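Hypothetical bacterial 6-phosphogluconolactonase (Bacteroides fragilis, PDB 3SCY) is a putative 6-phosphogluconolactonase of the seven-bladed beta-propeller lactonase family, which would hydrolyse 6-phosphogluconolactone to 6-phosphogluconate. Local coordinates at residues G305-Y319 with A323-Q337. Numbering follows the deposited sequence. Where two conformers were deposited one is given.
Sequences GIHPRNFIITPNGKY and ACRDTNVIQIFERDQ
At one end of a four-stranded propeller blade, the chain entering its first strand packs on the turn joining the second and third strands, where the guanidinium of Arg325 lies flat on the His307 ring. Their centres are 3.6 Å apart and the planes tilt by just 3°, with Arg325 CZ over the middle of the ring. CG of Arg325 stands anti to the backbone N (chi1 -172°) and the chain bends at chi3, which lays the group over the histidine. In its own plane the guanidinium grips Asp326 side-on, NE and NH2 both donating to OD1 (NE to OD1 2.8 Å), so the salt bridge helps fix its rotation. Water 1 hydrogen-bonds to His307 ND1, and Asp282 OD2 accepts from the backbone N of His307. One residue earlier in the chain, Ile306 O takes the N-H of Asp326, while Ile306 N donates to Thr327 OG1 (2.8 Å). Gly305 N reaches Gln331 OE1 (2.8 Å) from above the amide plane, and Gly305 CA rests on Cys324 SG. His307 O receives Arg325 N and Arg309 N from opposite faces of its carbonyl plane, the latter closing an inverse gamma turn centred on Pro308.

Strand 310-313 runs antiparallel to strand 319-324, the pair forming the first hairpin of the blade. At its other end, the type I turn Thr314-Gly317 meets strand 329-335: Arg335 NH1 donates to a lone pair of Gly317 O (2.8 Å), in both the guanidinium and carbonyl planes, and Arg335 NE turns to Tyr274 of the preceding blade. Just beyond the strand, Gln337 NE2 donates to Asn316 O (3.2 Å) in its carbonyl plane. Arg335 N meets Lys318 O almost straight (2.8 Å, 176°), beside the non-hydrogen-bonded pair Tyr319-Glu334, whose side chains share water 3 through Tyr319 OH and Glu334 OE1.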
ATOM      1  N   GLY A 305       0.377 -17.810  -6.210  1.00 19.47           N
ATOM      2  CA  GLY A 305      -0.931 -17.862  -6.854  1.00 21.14           C
ATOM      3  C   GLY A 305      -1.052 -16.673  -7.798  1.00 23.57           C
ATOM      4  O   GLY A 305      -0.196 -15.771  -7.816  1.00 22.53           O
ATOM      5  N   ILE A 306      -2.102 -16.651  -8.592  1.00 22.08           N
ATOM      6  CA  ILE A 306      -2.237 -15.650  -9.647  1.00 20.81           C
ATOM      7  C   ILE A 306      -2.706 -14.309  -9.160  1.00 22.78           C
ATOM      8  O   ILE A 306      -3.693 -14.192  -8.436  1.00 22.24           O
ATOM      9  CB  ILE A 306      -3.152 -16.156 -10.796  1.00 24.05           C
ATOM     10  CG1 ILE A 306      -2.719 -17.573 -11.267  1.00 24.54           C
ATOM     11  CG2 ILE A 306      -3.196 -15.149 -11.965  1.00 24.99           C
ATOM     12  CD1 ILE A 306      -1.222 -17.749 -11.718  1.00 28.54           C
ATOM     13  N   HIS A 307      -2.006 -13.283  -9.660  1.00 20.47           N
ATOM     14  CA  HIS A 307      -2.261 -11.863  -9.455  1.00 20.01           C
ATOM     15  C   HIS A 307      -1.969 -11.412  -8.008  1.00 23.10           C
ATOM     16  O   HIS A 307      -2.859 -10.890  -7.321  1.00 23.00           O
ATOM     17  CB  HIS A 307      -3.678 -11.476  -9.900  1.00 20.28           C
ATOM     18  CG  HIS A 307      -3.797 -10.042 -10.326  1.00 22.87           C
ATOM     19  ND1 HIS A 307      -3.602  -9.661 -11.643  1.00 25.89           N
ATOM     20  CD2 HIS A 307      -4.062  -8.932  -9.581  1.00 23.67           C
ATOM     21  CE1 HIS A 307      -3.794  -8.349 -11.668  1.00 24.80           C
ATOM     22  NE2 HIS A 307      -4.060  -7.865 -10.450  1.00 23.81           N
ATOM     23  N   PRO A 308      -0.671 -11.512  -7.599  1.00 19.88           N
ATOM     24  CA  PRO A 308      -0.249 -11.009  -6.270  1.00 19.04           C
ATOM     25  C   PRO A 308      -0.128  -9.482  -6.261  1.00 20.75           C
ATOM     26  O   PRO A 308       0.959  -8.923  -6.252  1.00 22.35           O
ATOM     27  CB  PRO A 308       1.120 -11.669  -6.070  1.00 20.29           C
ATOM     28  CG  PRO A 308       1.669 -11.824  -7.465  1.00 22.72           C
ATOM     29  CD  PRO A 308       0.461 -12.130  -8.332  1.00 20.08           C
ATOM     30  N   ARG A 309      -1.264  -8.785  -6.257  1.00 19.64           N
ATOM     31  CA  ARG A 309      -1.272  -7.315  -6.278  1.00 18.00           C
ATOM     32  C   ARG A 309      -0.783  -6.681  -4.935  1.00 21.05           C
ATOM     33  O   ARG A 309      -0.347  -5.525  -4.897  1.00 21.43           O
ATOM     34  CB  ARG A 309      -2.716  -6.873  -6.573  1.00 20.01           C
ATOM     35  CG  ARG A 309      -3.032  -5.385  -6.420  1.00 19.34           C
ATOM     36  CD  ARG A 309      -4.420  -5.080  -7.004  1.00 21.40           C
ATOM     37  NE  ARG A 309      -4.839  -3.715  -6.658  1.00 20.76           N
ATOM     38  CZ  ARG A 309      -5.031  -2.731  -7.532  1.00 25.44           C
ATOM     39  NH1 ARG A 309      -4.879  -2.950  -8.839  1.00 23.78           N
ATOM     40  NH2 ARG A 309      -5.375  -1.515  -7.110  1.00 22.20           N
ATOM     41  N   ASN A 310      -0.873  -7.455  -3.845  1.00 17.67           N
ATOM     42  CA  ASN A 310      -0.539  -6.978  -2.517  1.00 16.99           C
ATOM     43  C   ASN A 310      -0.026  -8.111  -1.664  1.00 18.68           C
ATOM     44  O   ASN A 310      -0.455  -9.248  -1.827  1.00 16.79           O
ATOM     45  CB  ASN A 310      -1.820  -6.389  -1.882  1.00 18.19           C
ATOM     46  CG  ASN A 310      -1.612  -5.853  -0.482  1.00 19.84           C
ATOM     47  OD1 ASN A 310      -1.701  -6.584   0.510  1.00 21.03           O
ATOM     48  ND2 ASN A 310      -1.225  -4.598  -0.384  1.00 21.41           N
ATOM     49  N   PHE A 311       0.911  -7.804  -0.753  1.00 15.30           N
ATOM     50  CA  PHE A 311       1.357  -8.788   0.200  1.00 14.39           C
ATOM     51  C   PHE A 311       1.775  -8.031   1.461  1.00 17.45           C
ATOM     52  O   PHE A 311       1.725  -6.800   1.495  1.00 16.51           O
ATOM     53  CB  PHE A 311       2.478  -9.703  -0.372  1.00 15.33           C
ATOM     54  CG  PHE A 311       3.787  -9.046  -0.700  1.00 16.38           C
ATOM     55  CD1 PHE A 311       3.989  -8.436  -1.938  1.00 16.90           C
ATOM     56  CD2 PHE A 311       4.843  -9.078   0.206  1.00 16.39           C
ATOM     57  CE1 PHE A 311       5.213  -7.824  -2.235  1.00 17.18           C
ATOM     58  CE2 PHE A 311       6.058  -8.451  -0.090  1.00 18.33           C
ATOM     59  CZ  PHE A 311       6.231  -7.833  -1.311  1.00 16.28           C
ATOM     60  N   ILE A 312       2.154  -8.770   2.514  1.00 16.02           N
ATOM     61  CA  ILE A 312       2.563  -8.157   3.773  1.00 15.41           C
ATOM     62  C   ILE A 312       3.511  -9.111   4.483  1.00 19.10           C
ATOM     63  O   ILE A 312       3.428 -10.333   4.284  1.00 18.87           O
ATOM     64  CB  ILE A 312       1.318  -7.821   4.637  1.00 17.48           C
ATOM     65  CG1 ILE A 312       1.673  -6.886   5.816  1.00 17.56           C
ATOM     66  CG2 ILE A 312       0.571  -9.102   5.100  1.00 19.62           C
ATOM     67  CD1 ILE A 312       0.428  -6.231   6.451  1.00 19.05           C
ATOM     68  N   ILE A 313       4.407  -8.559   5.326  1.00 17.14           N
ATOM     69  CA  ILE A 313       5.310  -9.346   6.174  1.00 17.22           C
ATOM     70  C   ILE A 313       4.850  -9.132   7.627  1.00 20.19           C
ATOM     71  O   ILE A 313       4.564  -8.002   8.034  1.00 20.38           O
ATOM     72  CB  ILE A 313       6.786  -8.948   5.946  1.00 19.57           C
ATOM     73  CG1 ILE A 313       7.166  -9.152   4.468  1.00 20.36           C
ATOM     74  CG2 ILE A 313       7.721  -9.748   6.877  1.00 18.54           C
ATOM     75  CD1 ILE A 313       8.540  -8.656   4.088  1.00 23.38           C
ATOM     76  N   THR A 314       4.822 -10.208   8.418  1.00 20.63           N
ATOM     77  CA  THR A 314       4.448 -10.068   9.829  1.00 19.82           C
ATOM     78  C   THR A 314       5.502  -9.230  10.572  1.00 23.80           C
ATOM     79  O   THR A 314       6.686  -9.264  10.209  1.00 24.51           O
ATOM     80  CB  THR A 314       4.267 -11.440  10.463  1.00 22.69           C
ATOM     81  OG1 THR A 314       5.493 -12.202  10.354  1.00 22.15           O
ATOM     82  CG2 THR A 314       3.064 -12.205   9.876  1.00 22.01           C
ATOM     83  N   PRO A 315       5.100  -8.528  11.670  1.00 23.17           N
ATOM     84  CA  PRO A 315       6.070  -7.689  12.406  1.00 23.27           C
ATOM     85  C   PRO A 315       7.300  -8.451  12.919  1.00 25.04           C
ATOM     86  O   PRO A 315       8.377  -7.859  12.990  1.00 27.55           O
ATOM     87  CB  PRO A 315       5.246  -7.138  13.577  1.00 25.12           C
ATOM     88  CG  PRO A 315       3.846  -7.086  13.033  1.00 30.26           C
ATOM     89  CD  PRO A 315       3.728  -8.341  12.187  1.00 25.72           C
ATOM     90  N   ASN A 316       7.174  -9.754  13.229  1.00 22.50           N
ATOM     91  CA  ASN A 316       8.305 -10.552  13.714  1.00 24.57           C
ATOM     92  C   ASN A 316       9.189 -11.044  12.547  1.00 28.71           C
ATOM     93  O   ASN A 316      10.189 -11.717  12.781  1.00 29.95           O
ATOM     94  CB  ASN A 316       7.836 -11.721  14.581  1.00 27.96           C
ATOM     95  CG  ASN A 316       7.126 -12.839  13.867  1.00 32.94           C
ATOM     96  OD1 ASN A 316       6.840 -12.768  12.664  1.00 30.09           O
ATOM     97  ND2 ASN A 316       6.728 -13.854  14.613  1.00 28.84           N
ATOM     98  N   GLY A 317       8.774 -10.744  11.305  1.00 24.97           N
ATOM     99  CA  GLY A 317       9.507 -11.133  10.098  1.00 24.60           C
ATOM    100  C   GLY A 317       9.403 -12.588   9.711  1.00 26.57           C
ATOM    101  O   GLY A 317      10.050 -13.026   8.745  1.00 25.50           O
ATOM    102  N   LYS A 318       8.612 -13.385  10.445  1.00 24.39           N
ATOM    103  CA  LYS A 318       8.578 -14.823  10.199  1.00 23.92           C
ATOM    104  C   LYS A 318       7.750 -15.239   8.981  1.00 25.84           C
ATOM    105  O   LYS A 318       8.073 -16.249   8.364  1.00 26.90           O
ATOM    106  CB  LYS A 318       8.089 -15.588  11.452  1.00 27.31           C
ATOM    107  CG  LYS A 318       8.021 -17.097  11.274  1.00 37.10           C
ATOM    108  CD  LYS A 318       7.722 -17.825  12.557  1.00 40.22           C
ATOM    109  CE  LYS A 318       7.794 -19.314  12.315  1.00 43.37           C
ATOM    110  NZ  LYS A 318       7.585 -20.070  13.571  1.00 42.05           N
ATOM    111  N   TYR A 319       6.651 -14.522   8.676  1.00 21.94           N
ATOM    112  CA  TYR A 319       5.818 -14.913   7.541  1.00 22.05           C
ATOM    113  C   TYR A 319       5.583 -13.769   6.564  1.00 21.38           C
ATOM    114  O   TYR A 319       5.587 -12.583   6.934  1.00 20.34           O
ATOM    115  CB  TYR A 319       4.434 -15.432   8.012  1.00 22.72           C
ATOM    116  CG  TYR A 319       4.492 -16.684   8.847  1.00 23.99           C
ATOM    117  CD1 TYR A 319       4.724 -17.926   8.261  1.00 24.61           C
ATOM    118  CD2 TYR A 319       4.295 -16.636  10.221  1.00 25.64           C
ATOM    119  CE1 TYR A 319       4.783 -19.088   9.029  1.00 25.84           C
ATOM    120  CE2 TYR A 319       4.362 -17.792  11.001  1.00 27.16           C
ATOM    121  CZ  TYR A 319       4.597 -19.018  10.396  1.00 30.28           C
ATOM    122  OH  TYR A 319       4.680 -20.194  11.130  1.00 33.03           O
ATOM    123  N   ALA A 323      -1.701 -11.886  -1.143  1.00 17.70           N
ATOM    124  CA  ALA A 323      -3.077 -11.865  -1.629  1.00 17.01           C
ATOM    125  C   ALA A 323      -3.052 -12.176  -3.122  1.00 19.38           C
ATOM    126  O   ALA A 323      -2.416 -11.444  -3.888  1.00 18.92           O
ATOM    127  CB  ALA A 323      -3.693 -10.493  -1.378  1.00 17.24           C
ATOM    128  N   CYS A 324      -3.714 -13.265  -3.538  1.00 19.18           N
ATOM    129  CA  CYS A 324      -3.726 -13.661  -4.950  1.00 19.99           C
ATOM    130  C   CYS A 324      -5.139 -13.435  -5.452  1.00 23.05           C
ATOM    131  O   CYS A 324      -6.031 -14.237  -5.171  1.00 23.15           O
ATOM    132  CB  CYS A 324      -3.276 -15.106  -5.110  1.00 21.18           C
ATOM    133  SG  CYS A 324      -1.620 -15.434  -4.466  1.00 23.99           S
ATOM    134  N   ARG A 325      -5.351 -12.312  -6.134  1.00 20.54           N
ATOM    135  CA  ARG A 325      -6.675 -11.884  -6.564  1.00 20.59           C
ATOM    136  C   ARG A 325      -7.371 -12.931  -7.425  1.00 24.75           C
ATOM    137  O   ARG A 325      -8.559 -13.175  -7.218  1.00 25.55           O
ATOM    138  CB  ARG A 325      -6.584 -10.579  -7.339  1.00 20.27           C
ATOM    139  CG  ARG A 325      -7.958  -9.947  -7.663  1.00 21.83           C
ATOM    140  CD  ARG A 325      -7.838  -8.911  -8.755  1.00 22.73           C
ATOM    141  NE  ARG A 325      -7.562  -9.506 -10.060  1.00 26.38           N
ATOM    142  CZ  ARG A 325      -7.419  -8.832 -11.197  1.00 34.38           C
ATOM    143  NH1 ARG A 325      -7.532  -7.510 -11.212  1.00 33.93           N
ATOM    144  NH2 ARG A 325      -7.153  -9.475 -12.326  1.00 31.98           N
ATOM    145  N   ASP A 326      -6.649 -13.522  -8.395  1.00 22.33           N
ATOM    146  CA  ASP A 326      -7.298 -14.416  -9.333  1.00 23.18           C
ATOM    147  C   ASP A 326      -7.444 -15.856  -8.845  1.00 29.86           C
ATOM    148  O   ASP A 326      -8.284 -16.590  -9.374  1.00 32.23           O
ATOM    149  CB  ASP A 326      -6.583 -14.352 -10.677  1.00 25.24           C
ATOM    150  CG  ASP A 326      -6.700 -12.988 -11.352  1.00 29.85           C
ATOM    151  OD1 ASP A 326      -7.545 -12.171 -10.916  1.00 32.60           O
ATOM    152  OD2 ASP A 326      -5.989 -12.755 -12.338  1.00 38.78           O
ATOM    153  N   THR A 327      -6.677 -16.256  -7.824  1.00 25.79           N
ATOM    154  CA  THR A 327      -6.759 -17.613  -7.270  1.00 26.70           C
ATOM    155  C   THR A 327      -7.698 -17.593  -6.051  1.00 28.51           C
ATOM    156  O   THR A 327      -8.006 -18.635  -5.472  1.00 30.64           O
ATOM    157  CB  THR A 327      -5.341 -18.116  -6.941  1.00 31.53           C
ATOM    158  OG1 THR A 327      -4.546 -17.963  -8.118  1.00 33.37           O
ATOM    159  CG2 THR A 327      -5.320 -19.597  -6.548  1.00 30.58           C
ATOM    160  N   ASN A 328      -8.144 -16.396  -5.649  1.00 24.03           N
ATOM    161  CA  ASN A 328      -9.062 -16.197  -4.531  1.00 24.57           C
ATOM    162  C   ASN A 328      -8.510 -16.806  -3.245  1.00 26.98           C
ATOM    163  O   ASN A 328      -9.222 -17.515  -2.523  1.00 29.42           O
ATOM    164  CB  ASN A 328     -10.469 -16.772  -4.864  1.00 26.07           C
ATOM    165  CG  ASN A 328     -11.095 -16.095  -6.051  1.00 45.48           C
ATOM    166  OD1 ASN A 328     -11.019 -14.865  -6.204  1.00 28.67           O
ATOM    167  ND2 ASN A 328     -11.637 -16.895  -6.959  1.00 39.62           N
ATOM    168  N   VAL A 329      -7.225 -16.523  -2.965  1.00 23.64           N
ATOM    169  CA  VAL A 329      -6.540 -17.048  -1.772  0.50 21.97           C
ATOM    170  C   VAL A 329      -5.519 -16.069  -1.241  1.00 24.89           C
ATOM    171  O   VAL A 329      -5.009 -15.233  -1.986  1.00 22.85           O
ATOM    172  CB  VAL A 329      -5.808 -18.420  -1.995  0.50 24.86           C
ATOM    173  CG1 VAL A 329      -6.780 -19.578  -2.234  0.50 25.57           C
ATOM    174  CG2 VAL A 329      -4.747 -18.337  -3.094  0.50 23.74           C
ATOM    175  N   ILE A 330      -5.190 -16.222   0.046  1.00 21.76           N
ATOM    176  CA  ILE A 330      -4.092 -15.545   0.712  1.00 19.35           C
ATOM    177  C   ILE A 330      -3.101 -16.666   0.987  1.00 23.10           C
ATOM    178  O   ILE A 330      -3.422 -17.565   1.770  1.00 24.44           O
ATOM    179  CB  ILE A 330      -4.451 -14.753   1.972  1.00 21.62           C
ATOM    180  CG1 ILE A 330      -5.377 -13.612   1.606  1.00 21.07           C
ATOM    181  CG2 ILE A 330      -3.150 -14.212   2.641  1.00 21.74           C
ATOM    182  CD1 ILE A 330      -6.255 -13.133   2.835  1.00 25.96           C
ATOM    183  N   GLN A 331      -1.954 -16.691   0.286  1.00 20.59           N
ATOM    184  CA  GLN A 331      -0.947 -17.735   0.479  1.00 21.11           C
ATOM    185  C   GLN A 331      -0.009 -17.351   1.596  1.00 23.76           C
ATOM    186  O   GLN A 331       0.406 -16.179   1.678  1.00 22.65           O
ATOM    187  CB  GLN A 331      -0.151 -17.908  -0.788  1.00 22.35           C
ATOM    188  CG  GLN A 331      -0.741 -18.806  -1.821  1.00 35.57           C
ATOM    189  CD  GLN A 331       0.302 -18.947  -2.900  1.00 34.58           C
ATOM    190  OE1 GLN A 331       0.758 -17.959  -3.464  1.00 25.08           O
ATOM    191  NE2 GLN A 331       0.763 -20.156  -3.140  1.00 34.70           N
ATOM    192  N   ILE A 332       0.375 -18.329   2.433  1.00 22.31           N
ATOM    193  CA  ILE A 332       1.231 -18.048   3.572  1.00 21.57           C
ATOM    194  C   ILE A 332       2.617 -18.653   3.350  1.00 25.05           C
ATOM    195  O   ILE A 332       2.729 -19.873   3.182  1.00 26.95           O
ATOM    196  CB  ILE A 332       0.608 -18.580   4.906  1.00 25.35           C
ATOM    197  CG1 ILE A 332      -0.937 -18.396   5.005  1.00 26.17           C
ATOM    198  CG2 ILE A 332       1.361 -18.061   6.138  1.00 25.19           C
ATOM    199  CD1 ILE A 332      -1.458 -16.925   4.912  1.00 25.26           C
ATOM    200  N   PHE A 333       3.664 -17.813   3.374  1.00 21.66           N
ATOM    201  CA  PHE A 333       5.047 -18.259   3.215  1.00 20.55           C
ATOM    202  C   PHE A 333       5.856 -18.025   4.465  1.00 23.64           C
ATOM    203  O   PHE A 333       5.771 -16.969   5.083  1.00 23.18           O
ATOM    204  CB  PHE A 333       5.756 -17.559   2.035  1.00 20.80           C
ATOM    205  CG  PHE A 333       5.130 -17.832   0.695  1.00 20.53           C
ATOM    206  CD1 PHE A 333       4.105 -17.015   0.209  1.00 21.93           C
ATOM    207  CD2 PHE A 333       5.576 -18.883  -0.100  1.00 20.78           C
ATOM    208  CE1 PHE A 333       3.494 -17.297  -1.014  1.00 21.15           C
ATOM    209  CE2 PHE A 333       4.953 -19.171  -1.312  1.00 23.11           C
ATOM    210  CZ  PHE A 333       3.949 -18.353  -1.785  1.00 20.36           C
ATOM    211  N   GLU A 334       6.630 -19.021   4.865  1.00 23.43           N
ATOM    212  CA  GLU A 334       7.547 -18.850   5.973  1.00 23.54           C
ATOM    213  C   GLU A 334       8.845 -18.270   5.415  1.00 27.37           C
ATOM    214  O   GLU A 334       9.295 -18.713   4.357  1.00 27.00           O
ATOM    215  CB  GLU A 334       7.779 -20.185   6.704  1.00 26.12           C
ATOM    216  CG  GLU A 334       8.643 -20.015   7.941  1.00 31.79           C
ATOM    217  CD  GLU A 334       8.780 -21.202   8.871  1.00 53.71           C
ATOM    218  OE1 GLU A 334       8.073 -22.215   8.665  1.00 45.99           O
ATOM    219  OE2 GLU A 334       9.575 -21.096   9.834  1.00 46.80           O
ATOM    220  N   ARG A 335       9.418 -17.279   6.097  1.00 25.12           N
ATOM    221  CA  ARG A 335      10.672 -16.626   5.744  1.00 24.72           C
ATOM    222  C   ARG A 335      11.840 -17.228   6.458  1.00 30.78           C
ATOM    223  O   ARG A 335      11.805 -17.402   7.678  1.00 33.16           O
ATOM    224  CB  ARG A 335      10.655 -15.147   6.133  1.00 23.71           C
ATOM    225  CG  ARG A 335       9.777 -14.262   5.295  1.00 24.39           C
ATOM    226  CD  ARG A 335      10.058 -12.780   5.555  1.00 23.32           C
ATOM    227  NE  ARG A 335      11.390 -12.346   5.138  1.00 25.39           N
ATOM    228  CZ  ARG A 335      12.401 -12.067   5.955  1.00 24.80           C
ATOM    229  NH1 ARG A 335      12.229 -12.094   7.272  1.00 28.21           N
ATOM    230  NH2 ARG A 335      13.588 -11.739   5.461  1.00 22.84           N
ATOM    231  N   ASP A 336      12.916 -17.468   5.723  1.00 25.84           N
ATOM    232  CA  ASP A 336      14.159 -17.859   6.357  1.00 25.55           C
ATOM    233  C   ASP A 336      14.863 -16.549   6.586  1.00 30.07           C
ATOM    234  O   ASP A 336      15.183 -15.852   5.619  1.00 29.29           O
ATOM    235  CB  ASP A 336      14.950 -18.837   5.471  1.00 26.89           C
ATOM    236  CG  ASP A 336      16.248 -19.312   6.107  1.00 34.54           C
ATOM    237  OD1 ASP A 336      16.897 -18.506   6.811  1.00 32.86           O
ATOM    238  OD2 ASP A 336      16.658 -20.449   5.830  1.00 38.59           O
ATOM    239  N   GLN A 337      15.038 -16.159   7.859  1.00 29.48           N
ATOM    240  CA  GLN A 337      15.583 -14.834   8.181  1.00 31.09           C
ATOM    241  C   GLN A 337      17.068 -14.691   7.821  1.00 33.24           C
ATOM    242  O   GLN A 337      17.518 -13.569   7.587  1.00 33.80           O
ATOM    243  CB  GLN A 337      15.299 -14.455   9.655  1.00 34.12           C
ATOM    244  CG  GLN A 337      13.799 -14.663  10.000  1.00 48.23           C
ATOM    245  CD  GLN A 337      13.093 -13.547  10.731  1.00 68.07           C
ATOM    246  OE1 GLN A 337      13.090 -12.378  10.318  1.00 60.37           O
ATOM    247  NE2 GLN A 337      12.347 -13.919  11.758  1.00 60.95           N
TER
HETATM  248  O   HOH W   1      -4.249 -11.669 -13.790  1.00 39.02           O
HETATM  249  O   HOH W   2      -3.933  -9.277  -4.847  1.00 23.00           O
HETATM  250  O   HOH W   3       5.287 -22.572   9.689  1.00 40.41           O